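Local structure of ATP-dependent RNA helicase HrpB (Escherichia coli, 6EUD) at residues A425-A430 and A437-I442; P353-S358 and D382-V387; E227-Q232 and P247-L252; R288-C293 and G325-L330. The protein hydrolyses ATP as a bacterial DEAH/RHA-family NTPase and RNA helicase, with activities that include binding single-stranded RNA. All blocks are in the same frame, centred on the assembly; numbering follows the deposited sequence.

Contact 1 of 4, residues A425-A430 and A437-I442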
loop_
_atom_site.group_PDB
_atom_site.type_symbol
_atom_site.label_atom_id
_atom_site.label_comp_id
_atom_site.label_asym_id
_atom_site.label_seq_id
_atom_site.Cartn_x
_atom_site.Cartn_y
_atom_site.Cartn_z
ATOM N N ALA A 425 -14.469 -11.810 9.637
ATOM C CA ALA A 425 -15.716 -11.674 8.900
ATOM C C ALA A 425 -16.377 -13.043 8.717
ATOM O O ALA A 425 -17.588 -13.203 8.913
ATOM C CB ALA A 425 -15.459 -11.019 7.543
ATOM N N MET A 426 -15.568 -14.031 8.357
ATOM C CA MET A 426 -16.060 -15.384 8.177
ATOM C C MET A 426 -16.683 -15.920 9.471
ATOM O O MET A 426 -17.793 -16.436 9.466
ATOM C CB MET A 426 -14.926 -16.287 7.702
ATOM C CG MET A 426 -15.331 -17.708 7.337
ATOM S SD MET A 426 -13.885 -18.576 6.659
ATOM C CE MET A 426 -12.764 -18.415 8.057
ATOM N N LEU A 427 -15.971 -15.767 10.578
ATOM C CA LEU A 427 -16.431 -16.253 11.861
ATOM C C LEU A 427 -17.764 -15.627 12.276
ATOM O O LEU A 427 -18.687 -16.332 12.690
ATOM C CB LEU A 427 -15.366 -15.990 12.926
ATOM C CG LEU A 427 -14.229 -17.007 12.875
ATOM C CD1 LEU A 427 -12.990 -16.476 13.590
ATOM C CD2 LEU A 427 -14.689 -18.335 13.475
ATOM N N VAL A 428 -17.846 -14.304 12.138
ATOM C CA VAL A 428 -19.000 -13.517 12.556
ATOM C C VAL A 428 -20.204 -13.774 11.636
ATOM O O VAL A 428 -21.341 -13.587 12.026
ATOM C CB VAL A 428 -18.612 -11.985 12.609
ATOM C CG1 VAL A 428 -19.800 -11.086 12.805
ATOM C CG2 VAL A 428 -17.642 -11.721 13.742
ATOM N N SER A 429 -19.956 -14.238 10.420
ATOM C CA SER A 429 -21.049 -14.531 9.486
ATOM C C SER A 429 -21.683 -15.921 9.726
ATOM O O SER A 429 -22.725 -16.244 9.149
ATOM C CB SER A 429 -20.553 -14.425 8.033
ATOM O OG SER A 429 -19.739 -15.536 7.664
ATOM N N ALA A 430 -21.050 -16.741 10.559
ATOM C CA ALA A 430 -21.628 -18.024 10.935
ATOM C C ALA A 430 -23.004 -17.810 11.582
ATOM O O ALA A 430 -23.147 -16.997 12.491
ATOM C CB ALA A 430 -20.690 -18.774 11.876
ATOM N N ALA A 437 -18.090 -23.425 14.465
ATOM C CA ALA A 437 -16.980 -24.364 14.632
ATOM C C ALA A 437 -16.275 -24.623 13.289
ATOM O O ALA A 437 -15.053 -24.763 13.229
ATOM C CB ALA A 437 -17.470 -25.673 15.233
ATOM N N THR A 438 -17.052 -24.677 12.212
ATOM C CA THR A 438 -16.479 -24.841 10.883
ATOM C C THR A 438 -15.589 -23.640 10.525
ATOM O O THR A 438 -14.442 -23.808 10.094
ATOM C CB THR A 438 -17.580 -25.020 9.815
ATOM O OG1 THR A 438 -18.435 -26.117 10.184
ATOM C CG2 THR A 438 -16.960 -25.288 8.455
ATOM N N ALA A 439 -16.123 -22.437 10.709
ATOM C CA ALA A 439 -15.371 -21.214 10.453
ATOM C C ALA A 439 -14.074 -21.141 11.274
ATOM O O ALA A 439 -13.049 -20.691 10.773
ATOM C CB ALA A 439 -16.252 -19.968 10.729
ATOM N N ALA A 440 -14.110 -21.599 12.523
ATOM C CA ALA A 440 -12.970 -21.458 13.431
ATOM C C ALA A 440 -11.810 -22.335 12.990
ATOM O O ALA A 440 -10.635 -21.936 13.066
ATOM C CB ALA A 440 -13.379 -21.803 14.868
ATOM N N LYS A 441 -12.144 -23.539 12.549
ATOM C CA LYS A 441 -11.146 -24.462 12.047
ATOM C C LYS A 441 -10.536 -23.941 10.743
ATOM O O LYS A 441 -9.307 -23.929 10.581
ATOM C CB LYS A 441 -11.750 -25.849 11.828
ATOM C CG LYS A 441 -10.763 -26.814 11.197
ATOM C CD LYS A 441 -10.785 -28.169 11.858
ATOM C CE LYS A 441 -9.535 -28.922 11.470
ATOM N NZ LYS A 441 -9.522 -30.284 12.056
ATOM N N ILE A 442 -11.390 -23.506 9.821
ATOM C CA ILE A 442 -10.897 -22.919 8.572
ATOM C C ILE A 442 -9.930 -21.783 8.869
ATOM O O ILE A 442 -8.871 -21.667 8.244
ATOM C CB ILE A 442 -12.038 -22.387 7.693
ATOM C CG1 ILE A 442 -12.865 -23.554 7.135
ATOM C CG2 ILE A 442 -11.482 -21.533 6.552
ATOM C CD1 ILE A 442 -12.113 -24.422 6.113
#
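Ala439 points its CB at the neighbouring helix, between the side chains of Leu427 and Met426. Leu427 CD2 comes 3.6 Å from Ala439 CB. The same methyl also lies 3.4 Å from the backbone Ala440 N and 4.0 Å from Ala440 CB, so one branch of the leucine covers two successive alanines. It gets there because CG stands beside the backbone N (chi1 -79°), which swings the end of the side chain toward the partner helix although the CB itself does not point at it. Met426 runs out on the other flank of Ala439, its CG 4.2 Å from Ala439 CB. Met426 then bends at chi3 (58°), bringing its CE to 3.6 Å from Ala439 O and 3.7 Å from Ile442 CG2. The methionine and Ile442 side chains cross at about a right angle, with Met426 SD also beside Ile442 CG2. With only a methyl at Ala439 between them, the backbones come close, Leu427 CA 5.3 Å from Ala439 CA.

Further out, Leu427 rests on Leu417 and Leu475, while Met426 touches Leu494 and Ile442 touches Ile491; helices 409-417, 466-479 and 491-498 thus pack against the pair. Thr438 OG1 is hydrogen-bonded to Asp434 O and to Asp487 N. Near the end of the first helix, Ser429 OG donates to Met426 O, tying the last turn together. The axes of the two helical segments run nearly antiparallel (168°), and the connection between 421-429 and 433-447 is brief: this is an alpha-helical hairpin built into an all-helical bundle.

Contact 2 of 4, residues P353-S358 and D382-V387; sequences PEILQS and DQPPVV
Leu356 and Pro385 bring the two backbones to a CA-CA distance of 6.0 Å, where a turn with helical backbone angles at 354-356 meets an extended proline-rich run. The contact joins the C-terminal part of the helicase core to helix 386-398, probably part of the winged-helix domain seen in DEAH/RHA relatives, and Pro385 is that helix's N-cap residue. Leu356 reaches across with CD2, which sits 3.6 Å from Pro385 CG and 3.3 Å from Gln383 O. Ile355 covers the adjoining patch: its CG1 is anti to the backbone N (chi1 -168°), and CD1 ends 3.7 Å from Pro384 CG and close to Asp382 O. The Pro353 and Asp382 side chains cross at about a right angle, Pro353 CG lying 3.4 Å from Asp382 OD2. That carboxylate is held from elsewhere, by salt bridges from OD2 to Arg131 and from OD1 to Arg166, which link this junction to the first RecA-like domain. Glu354 OE1, accepting from Leu133 N, adds another tie to it. Within the turn, Glu354 O takes two donors from opposite faces of its plane: Gln357 N at 3.0 Å, and Ser358 OG at 3.2 Å, 44° above the plane.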
loop_
_atom_site.group_PDB
_atom_site.type_symbol
_atom_site.label_atom_id
_atom_site.label_comp_id
_atom_site.label_asym_id
_atom_site.label_seq_id
_atom_site.Cartn_x
_atom_site.Cartn_y
_atom_site.Cartn_z
ATOM N N PRO A 353 9.493 1.282 5.745
ATOM C CA PRO A 353 8.748 0.753 6.895
ATOM C C PRO A 353 7.638 -0.195 6.429
ATOM O O PRO A 353 7.090 0.028 5.347
ATOM C CB PRO A 353 8.141 2.011 7.543
ATOM C CG PRO A 353 8.911 3.162 7.001
ATOM C CD PRO A 353 9.361 2.745 5.622
ATOM N N GLU A 354 7.305 -1.208 7.223
ATOM C CA GLU A 354 6.261 -2.197 6.863
ATOM C C GLU A 354 4.880 -1.558 6.609
ATOM O O GLU A 354 4.122 -2.018 5.760
ATOM C CB GLU A 354 6.155 -3.270 7.969
ATOM C CG GLU A 354 5.095 -4.336 7.747
ATOM C CD GLU A 354 4.985 -5.339 8.906
ATOM O OE1 GLU A 354 5.565 -5.103 9.982
ATOM O OE2 GLU A 354 4.310 -6.377 8.743
ATOM N N ILE A 355 4.571 -0.472 7.311
ATOM C CA ILE A 355 3.287 0.189 7.126
ATOM C C ILE A 355 3.091 0.723 5.698
ATOM O O ILE A 355 1.947 0.922 5.257
ATOM C CB ILE A 355 3.093 1.355 8.150
ATOM C CG1 ILE A 355 1.632 1.837 8.149
ATOM C CG2 ILE A 355 4.099 2.498 7.897
ATOM C CD1 ILE A 355 1.272 2.786 9.290
ATOM N N LEU A 356 4.183 0.927 4.962
ATOM C CA LEU A 356 4.060 1.443 3.605
ATOM C C LEU A 356 3.890 0.341 2.561
ATOM O O LEU A 356 3.487 0.610 1.443
ATOM C CB LEU A 356 5.266 2.313 3.256
ATOM C CG LEU A 356 5.377 3.544 4.167
ATOM C CD1 LEU A 356 6.463 4.457 3.711
ATOM C CD2 LEU A 356 4.074 4.298 4.251
ATOM N N GLN A 357 4.167 -0.901 2.926
ATOM C CA GLN A 357 4.178 -1.960 1.929
ATOM C C GLN A 357 3.135 -3.057 2.220
ATOM O O GLN A 357 3.074 -4.058 1.512
ATOM C CB GLN A 357 5.606 -2.546 1.827
ATOM C CG GLN A 357 6.229 -2.990 3.177
ATOM C CD GLN A 357 7.771 -3.163 3.170
ATOM O OE1 GLN A 357 8.473 -2.727 2.248
ATOM N NE2 GLN A 357 8.290 -3.794 4.220
ATOM N N SER A 358 2.299 -2.867 3.236
ATOM C CA SER A 358 1.403 -3.950 3.655
ATOM C C SER A 358 -0.107 -3.666 3.585
ATOM O O SER A 358 -0.563 -2.518 3.557
ATOM C CB SER A 358 1.745 -4.394 5.085
ATOM O OG SER A 358 1.306 -3.451 6.038
ATOM N N ASP A 382 5.550 7.133 9.802
ATOM C CA ASP A 382 5.159 7.186 8.408
ATOM C C ASP A 382 3.655 6.998 8.275
ATOM O O ASP A 382 3.097 6.015 8.761
ATOM C CB ASP A 382 5.898 6.124 7.604
ATOM C CG ASP A 382 7.341 6.477 7.381
ATOM O OD1 ASP A 382 7.648 7.062 6.323
ATOM O OD2 ASP A 382 8.161 6.183 8.269
ATOM N N GLN A 383 3.004 7.957 7.630
ATOM C CA GLN A 383 1.565 7.900 7.419
ATOM C C GLN A 383 1.232 6.739 6.504
ATOM O O GLN A 383 1.954 6.489 5.541
ATOM C CB GLN A 383 1.051 9.219 6.828
ATOM C CG GLN A 383 0.996 10.384 7.816
ATOM C CD GLN A 383 -0.293 10.404 8.622
ATOM O OE1 GLN A 383 -1.217 9.637 8.346
ATOM N NE2 GLN A 383 -0.367 11.292 9.614
ATOM N N PRO A 384 0.149 6.010 6.817
ATOM C CA PRO A 384 -0.310 4.925 5.946
ATOM C C PRO A 384 -0.611 5.481 4.551
ATOM O O PRO A 384 -1.210 6.553 4.459
ATOM C CB PRO A 384 -1.592 4.428 6.628
ATOM C CG PRO A 384 -1.533 4.920 8.011
ATOM C CD PRO A 384 -0.708 6.175 8.006
ATOM N N PRO A 385 -0.198 4.771 3.489
ATOM C CA PRO A 385 -0.394 5.226 2.102
ATOM C C PRO A 385 -1.871 5.267 1.722
ATOM O O PRO A 385 -2.603 4.318 2.016
ATOM C CB PRO A 385 0.335 4.171 1.266
ATOM C CG PRO A 385 1.234 3.439 2.241
ATOM C CD PRO A 385 0.535 3.497 3.564
ATOM N N VAL A 386 -2.286 6.345 1.064
ATOM C CA VAL A 386 -3.677 6.564 0.677
ATOM C C VAL A 386 -4.233 5.402 -0.140
ATOM O O VAL A 386 -5.318 4.901 0.147
ATOM C CB VAL A 386 -3.817 7.874 -0.131
ATOM C CG1 VAL A 386 -5.283 8.165 -0.465
ATOM C CG2 VAL A 386 -3.212 9.024 0.647
ATOM N N VAL A 387 -3.475 4.977 -1.145
ATOM C CA VAL A 387 -3.842 3.854 -2.008
ATOM C C VAL A 387 -4.174 2.569 -1.249
ATOM O O VAL A 387 -5.140 1.885 -1.578
ATOM C CB VAL A 387 -2.691 3.546 -3.016
ATOM C CG1 VAL A 387 -2.909 2.204 -3.747
ATOM C CG2 VAL A 387 -2.555 4.684 -3.989
#

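Contact 3 of 4, residues E227-Q232 and P247-L252; sequences EIQRVQ and PLYGAL
Ile228 and Pro247 meet in a beta-alpha-beta crossover of the second RecA-like domain: helix 225-236 packs against the end of strand 243-248, beside strand 269-274, whose Leu273 also touches Ile228. Ile228 CG2 touches both apolar partners. It lies 3.8 Å from Pro247 CB and meets the Tyr249 ring at its edge, near the ring plane, 3.9 Å from Tyr249 CE1. The isoleucine and tyrosine side chains lie alongside one another, running in opposite senses, with Ile228 CD1 next to Tyr249 CD1.

Two glutamine amides flank this centre. Gln232 is fully extended and its side chain crosses that of Pro247 at about a right angle, the amide against ring atoms: Gln232 NE2 is 3.4 Å from Pro247 CD and OE1 3.6 Å from Pro247 CG. Gln229 stretches toward the tyrosine hydroxyl, but the 3.9 Å between Gln229 NE2 and Tyr249 OH is too long for a hydrogen bond.

Charged groups of the helix take no part: Glu227 forms salt bridges through OE1 with Arg297 and through OE2 with Arg230, in the guanidinium plane at its edge. Beyond the strand, a type I turn folds the less well ordered Leu252 back, setting its CG 3.6 Å above the plane of the Tyr249 ring, over its centre.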
loop_
_atom_site.group_PDB
_atom_site.type_symbol
_atom_site.label_atom_id
_atom_site.label_comp_id
_atom_site.label_asym_id
_atom_site.label_seq_id
_atom_site.Cartn_x
_atom_site.Cartn_y
_atom_site.Cartn_z
ATOM N N GLU A 227 18.611 -19.309 -0.683
ATOM C CA GLU A 227 19.871 -18.767 -1.193
ATOM C C GLU A 227 21.019 -19.189 -0.299
ATOM O O GLU A 227 22.098 -19.522 -0.792
ATOM C CB GLU A 227 19.837 -17.241 -1.309
ATOM C CG GLU A 227 18.948 -16.705 -2.410
ATOM C CD GLU A 227 17.473 -16.667 -2.030
ATOM O OE1 GLU A 227 17.167 -16.571 -0.817
ATOM O OE2 GLU A 227 16.627 -16.710 -2.953
ATOM N N ILE A 228 20.784 -19.190 1.010
ATOM C CA ILE A 228 21.768 -19.723 1.942
ATOM C C ILE A 228 22.188 -21.154 1.581
ATOM O O ILE A 228 23.380 -21.474 1.576
ATOM C CB ILE A 228 21.239 -19.709 3.379
ATOM C CG1 ILE A 228 21.072 -18.264 3.848
ATOM C CG2 ILE A 228 22.181 -20.500 4.312
ATOM C CD1 ILE A 228 20.638 -18.127 5.284
ATOM N N GLN A 229 21.221 -22.014 1.268
ATOM C CA GLN A 229 21.530 -23.410 0.952
ATOM C C GLN A 229 22.320 -23.525 -0.345
ATOM O O GLN A 229 23.340 -24.230 -0.414
ATOM C CB GLN A 229 20.249 -24.227 0.854
ATOM C CG GLN A 229 19.423 -24.226 2.106
ATOM C CD GLN A 229 18.168 -25.064 1.969
ATOM O OE1 GLN A 229 17.868 -25.571 0.890
ATOM N NE2 GLN A 229 17.434 -25.224 3.068
ATOM N N ARG A 230 21.867 -22.817 -1.376
ATOM C CA ARG A 230 22.501 -22.923 -2.687
ATOM C C ARG A 230 23.917 -22.344 -2.713
ATOM O O ARG A 230 24.811 -22.939 -3.338
ATOM C CB ARG A 230 21.624 -22.263 -3.759
ATOM C CG ARG A 230 20.409 -23.115 -4.118
ATOM C CD ARG A 230 19.598 -22.529 -5.259
ATOM N NE ARG A 230 18.928 -21.299 -4.855
ATOM C CZ ARG A 230 17.772 -21.258 -4.207
ATOM N NH1 ARG A 230 17.155 -22.379 -3.870
ATOM N NH2 ARG A 230 17.236 -20.090 -3.893
ATOM N N VAL A 231 24.127 -21.203 -2.047
ATOM C CA VAL A 231 25.447 -20.603 -2.021
ATOM C C VAL A 231 26.368 -21.505 -1.207
ATOM O O VAL A 231 27.551 -21.674 -1.537
ATOM C CB VAL A 231 25.438 -19.178 -1.424
ATOM C CG1 VAL A 231 26.854 -18.735 -1.079
ATOM C CG2 VAL A 231 24.766 -18.199 -2.370
ATOM N N GLN A 232 25.811 -22.100 -0.158
ATOM C CA GLN A 232 26.581 -22.996 0.688
ATOM C C GLN A 232 27.162 -24.154 -0.130
ATOM O O GLN A 232 28.350 -24.476 -0.012
ATOM C CB GLN A 232 25.723 -23.535 1.839
ATOM C CG GLN A 232 26.514 -24.437 2.785
ATOM C CD GLN A 232 25.742 -24.795 4.036
ATOM O OE1 GLN A 232 24.558 -24.494 4.147
ATOM N NE2 GLN A 232 26.406 -25.438 4.984
ATOM N N PRO A 247 25.605 -22.103 8.134
ATOM C CA PRO A 247 24.313 -21.464 7.845
ATOM C C PRO A 247 23.653 -20.958 9.118
ATOM O O PRO A 247 23.944 -21.449 10.190
ATOM C CB PRO A 247 23.492 -22.590 7.210
ATOM C CG PRO A 247 24.184 -23.851 7.652
ATOM C CD PRO A 247 25.631 -23.514 7.722
ATOM N N LEU A 248 22.781 -19.973 8.995
ATOM C CA LEU A 248 22.114 -19.405 10.151
ATOM C C LEU A 248 20.712 -18.946 9.788
ATOM O O LEU A 248 20.509 -17.852 9.243
ATOM C CB LEU A 248 22.914 -18.240 10.731
ATOM C CG LEU A 248 22.391 -17.751 12.078
ATOM C CD1 LEU A 248 22.427 -18.889 13.046
ATOM C CD2 LEU A 248 23.218 -16.618 12.601
ATOM N N TYR A 249 19.754 -19.821 10.077
ATOM C CA TYR A 249 18.341 -19.473 10.041
ATOM C C TYR A 249 17.620 -20.107 11.228
ATOM O O TYR A 249 18.097 -21.100 11.784
ATOM C CB TYR A 249 17.700 -19.899 8.722
ATOM C CG TYR A 249 18.192 -21.200 8.123
ATOM C CD1 TYR A 249 19.342 -21.238 7.351
ATOM C CD2 TYR A 249 17.471 -22.375 8.271
ATOM C CE1 TYR A 249 19.785 -22.423 6.772
ATOM C CE2 TYR A 249 17.904 -23.566 7.689
ATOM C CZ TYR A 249 19.059 -23.581 6.944
ATOM O OH TYR A 249 19.498 -24.748 6.365
ATOM N N GLY A 250 16.486 -19.518 11.614
ATOM C CA GLY A 250 15.713 -19.972 12.761
ATOM C C GLY A 250 15.367 -21.455 12.788
ATOM O O GLY A 250 15.267 -22.057 13.858
ATOM N N ALA A 251 15.205 -22.051 11.612
ATOM C CA ALA A 251 14.782 -23.446 11.515
ATOM C C ALA A 251 15.938 -24.432 11.654
ATOM O O ALA A 251 15.820 -25.594 11.254
ATOM C CB ALA A 251 14.058 -23.678 10.192
ATOM N N LEU A 252 17.048 -23.979 12.229
ATOM C CA LEU A 252 18.264 -24.786 12.245
ATOM C C LEU A 252 18.421 -25.659 13.485
ATOM O O LEU A 252 17.506 -25.803 14.293
ATOM C CB LEU A 252 19.497 -23.896 12.089
ATOM C CG LEU A 252 19.974 -23.765 10.642
ATOM C CD1 LEU A 252 21.214 -22.915 10.567
ATOM C CD2 LEU A 252 20.235 -25.136 10.037
#

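Contact 4 of 4, residues R288-C293 and G325-L330; sequences RLVVDC and GRAGRL
Arg288 and Ala327 approach to a CA-CA distance of 4.3 Å, where a strand passes against a type I turn. The turn, Gly325 to Gly328, is closed by Gly328 N bonding to Gly325 O at 3.1 Å. Its sequence, following Arg323, is that of helicase motif VI, and the strand lies inside the sheet of the second RecA-like domain, between strands 217-221 and 333-337. Backbone bonds of Arg288 and Leu289 to Ser217, and of Arg288 and Val290 to Ile334, fix the strand on both flanks.

Ala327 and Val290 carry the side-chain contact. Ala327 points its CB at the strand, 3.6 Å from Val290 CG2, the apolar part of the meeting, and 3.5 Å from Arg288 O. Val290 has CG1 anti to its backbone N (chi1 160°), which leaves CG2 as the branch facing the turn; that methyl also lies 3.6 Å from Ala327 N and 4.2 Å from Arg326 CB. Past CB, Arg326 bends away from the strand and ends near Thr32 in the predicted ATP site of the first RecA-like domain, consistent with the arginine-finger role of motif VI in related helicases. Arg288 likewise heads off, its NH1 bonded to Ser215 O and its NE to Pro332 O. At the far end of the strand, Asp292 OD1 forms a salt bridge with Arg323 of the same motif and its OD2 a hydrogen bond with His337. The close main-chain approach includes a CA-H...O contact, Arg288 CA lying 3.5 Å from Ala327 O with an angle of 150° at the hydrogen.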
loop_
_atom_site.group_PDB
_atom_site.type_symbol
_atom_site.label_atom_id
_atom_site.label_comp_id
_atom_site.label_asym_id
_atom_site.label_seq_id
_atom_site.Cartn_x
_atom_site.Cartn_y
_atom_site.Cartn_z
ATOM N N ARG A 288 35.390 -10.241 11.027
ATOM C CA ARG A 288 36.015 -8.989 10.547
ATOM C C ARG A 288 35.849 -8.805 9.021
ATOM O O ARG A 288 36.263 -7.802 8.465
ATOM C CB ARG A 288 37.504 -8.928 10.938
ATOM C CG ARG A 288 38.415 -9.759 10.086
ATOM C CD ARG A 288 39.894 -9.449 10.352
ATOM N NE ARG A 288 40.285 -8.116 9.885
ATOM C CZ ARG A 288 40.915 -7.866 8.737
ATOM N NH1 ARG A 288 41.233 -8.853 7.913
ATOM N NH2 ARG A 288 41.234 -6.621 8.414
ATOM N N LEU A 289 35.223 -9.777 8.359
ATOM C CA LEU A 289 34.875 -9.687 6.933
ATOM C C LEU A 289 33.364 -9.824 6.735
ATOM O O LEU A 289 32.746 -10.744 7.267
ATOM C CB LEU A 289 35.582 -10.777 6.128
ATOM C CG LEU A 289 37.102 -10.884 6.319
ATOM C CD1 LEU A 289 37.655 -12.043 5.513
ATOM C CD2 LEU A 289 37.784 -9.581 5.943
ATOM N N VAL A 290 32.769 -8.915 5.971
ATOM C CA VAL A 290 31.387 -9.058 5.568
ATOM C C VAL A 290 31.264 -9.129 4.027
ATOM O O VAL A 290 31.956 -8.425 3.273
ATOM C CB VAL A 290 30.532 -7.905 6.146
ATOM C CG1 VAL A 290 29.223 -7.726 5.386
ATOM C CG2 VAL A 290 30.278 -8.123 7.656
ATOM N N VAL A 291 30.395 -10.014 3.560
ATOM C CA VAL A 291 30.001 -9.987 2.169
ATOM C C VAL A 291 28.507 -9.777 2.139
ATOM O O VAL A 291 27.739 -10.560 2.682
ATOM C CB VAL A 291 30.402 -11.274 1.389
ATOM C CG1 VAL A 291 29.881 -11.203 -0.049
ATOM C CG2 VAL A 291 31.929 -11.467 1.410
ATOM N N ASP A 292 28.112 -8.692 1.492
ATOM C CA ASP A 292 26.738 -8.233 1.468
ATOM C C ASP A 292 26.178 -8.291 0.035
ATOM O O ASP A 292 26.613 -7.524 -0.862
ATOM C CB ASP A 292 26.662 -6.806 2.042
ATOM C CG ASP A 292 25.294 -6.168 1.851
ATOM O OD1 ASP A 292 24.275 -6.897 1.870
ATOM O OD2 ASP A 292 25.241 -4.934 1.677
ATOM N N CYS A 293 25.235 -9.205 -0.191
ATOM C CA CYS A 293 24.635 -9.350 -1.523
ATOM C C CYS A 293 23.784 -8.122 -1.884
ATOM O O CYS A 293 23.407 -7.949 -3.033
ATOM C CB CYS A 293 23.775 -10.629 -1.611
ATOM S SG CYS A 293 22.171 -10.569 -0.787
ATOM N N GLY A 325 29.051 -2.542 9.221
ATOM C CA GLY A 325 29.505 -2.352 10.589
ATOM C C GLY A 325 29.567 -3.643 11.374
ATOM O O GLY A 325 30.176 -3.689 12.445
ATOM N N ARG A 326 28.934 -4.692 10.857
ATOM C CA ARG A 326 29.051 -6.018 11.461
ATOM C C ARG A 326 30.465 -6.610 11.256
ATOM O O ARG A 326 30.837 -7.593 11.910
ATOM C CB ARG A 326 27.964 -6.972 10.918
ATOM C CG ARG A 326 26.552 -6.652 11.438
ATOM C CD ARG A 326 26.645 -5.870 12.723
ATOM N NE ARG A 326 25.574 -6.126 13.672
ATOM C CZ ARG A 326 25.455 -5.456 14.812
ATOM N NH1 ARG A 326 26.340 -4.509 15.098
ATOM N NH2 ARG A 326 24.464 -5.723 15.658
ATOM N N ALA A 327 31.260 -5.989 10.379
ATOM C CA ALA A 327 32.658 -6.382 10.212
ATOM C C ALA A 327 33.591 -5.587 11.136
ATOM O O ALA A 327 34.802 -5.736 11.062
ATOM C CB ALA A 327 33.102 -6.220 8.727
ATOM N N GLY A 328 33.027 -4.763 12.018
ATOM C CA GLY A 328 33.816 -3.801 12.765
ATOM C C GLY A 328 33.588 -3.835 14.260
ATOM O O GLY A 328 33.843 -2.852 14.938
ATOM N N ARG A 329 33.120 -4.966 14.785
ATOM C CA ARG A 329 32.868 -5.091 16.220
ATOM C C ARG A 329 34.108 -5.607 16.946
ATOM O O ARG A 329 34.289 -5.365 18.149
ATOM C CB ARG A 329 31.693 -6.041 16.488
ATOM C CG ARG A 329 30.436 -5.772 15.707
ATOM C CD ARG A 329 29.752 -4.489 16.123
ATOM N NE ARG A 329 29.599 -4.333 17.578
ATOM C CZ ARG A 329 28.671 -4.949 18.316
ATOM N NH1 ARG A 329 28.606 -4.740 19.629
ATOM N NH2 ARG A 329 27.812 -5.789 17.748
ATOM N N LEU A 330 34.954 -6.332 16.215
ATOM C CA LEU A 330 36.125 -6.978 16.809
ATOM C C LEU A 330 37.437 -6.194 16.639
ATOM O O LEU A 330 38.217 -6.010 17.589
ATOM C CB LEU A 330 36.283 -8.374 16.207
ATOM C CG LEU A 330 37.459 -9.146 16.784
ATOM C CD1 LEU A 330 37.204 -9.418 18.273
ATOM C CD2 LEU A 330 37.634 -10.438 16.006
#

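In the fold
Contacts 3 and 4 both reach one sheet of the second RecA-like domain, centres 18 Å and nearest atoms about 7 Å apart. Contact 4 lies at the predicted ATP site, the side chain of Arg326 coming to about 4 Å from that of Thr32; contact 3 stays farther off, Leu248 about 11 Å from Thr32 between side chains. Contact 2 follows later in the chain; its nearest atoms are about 16 Å from both, and its Asp382 salt bridges reach the first RecA-like domain. Contact 1, last in sequence, sits in the helical bundle, about 17 Å from contact 2 by nearest atoms, its centre 49 Å from that of contact 4 and away from the nucleotide site.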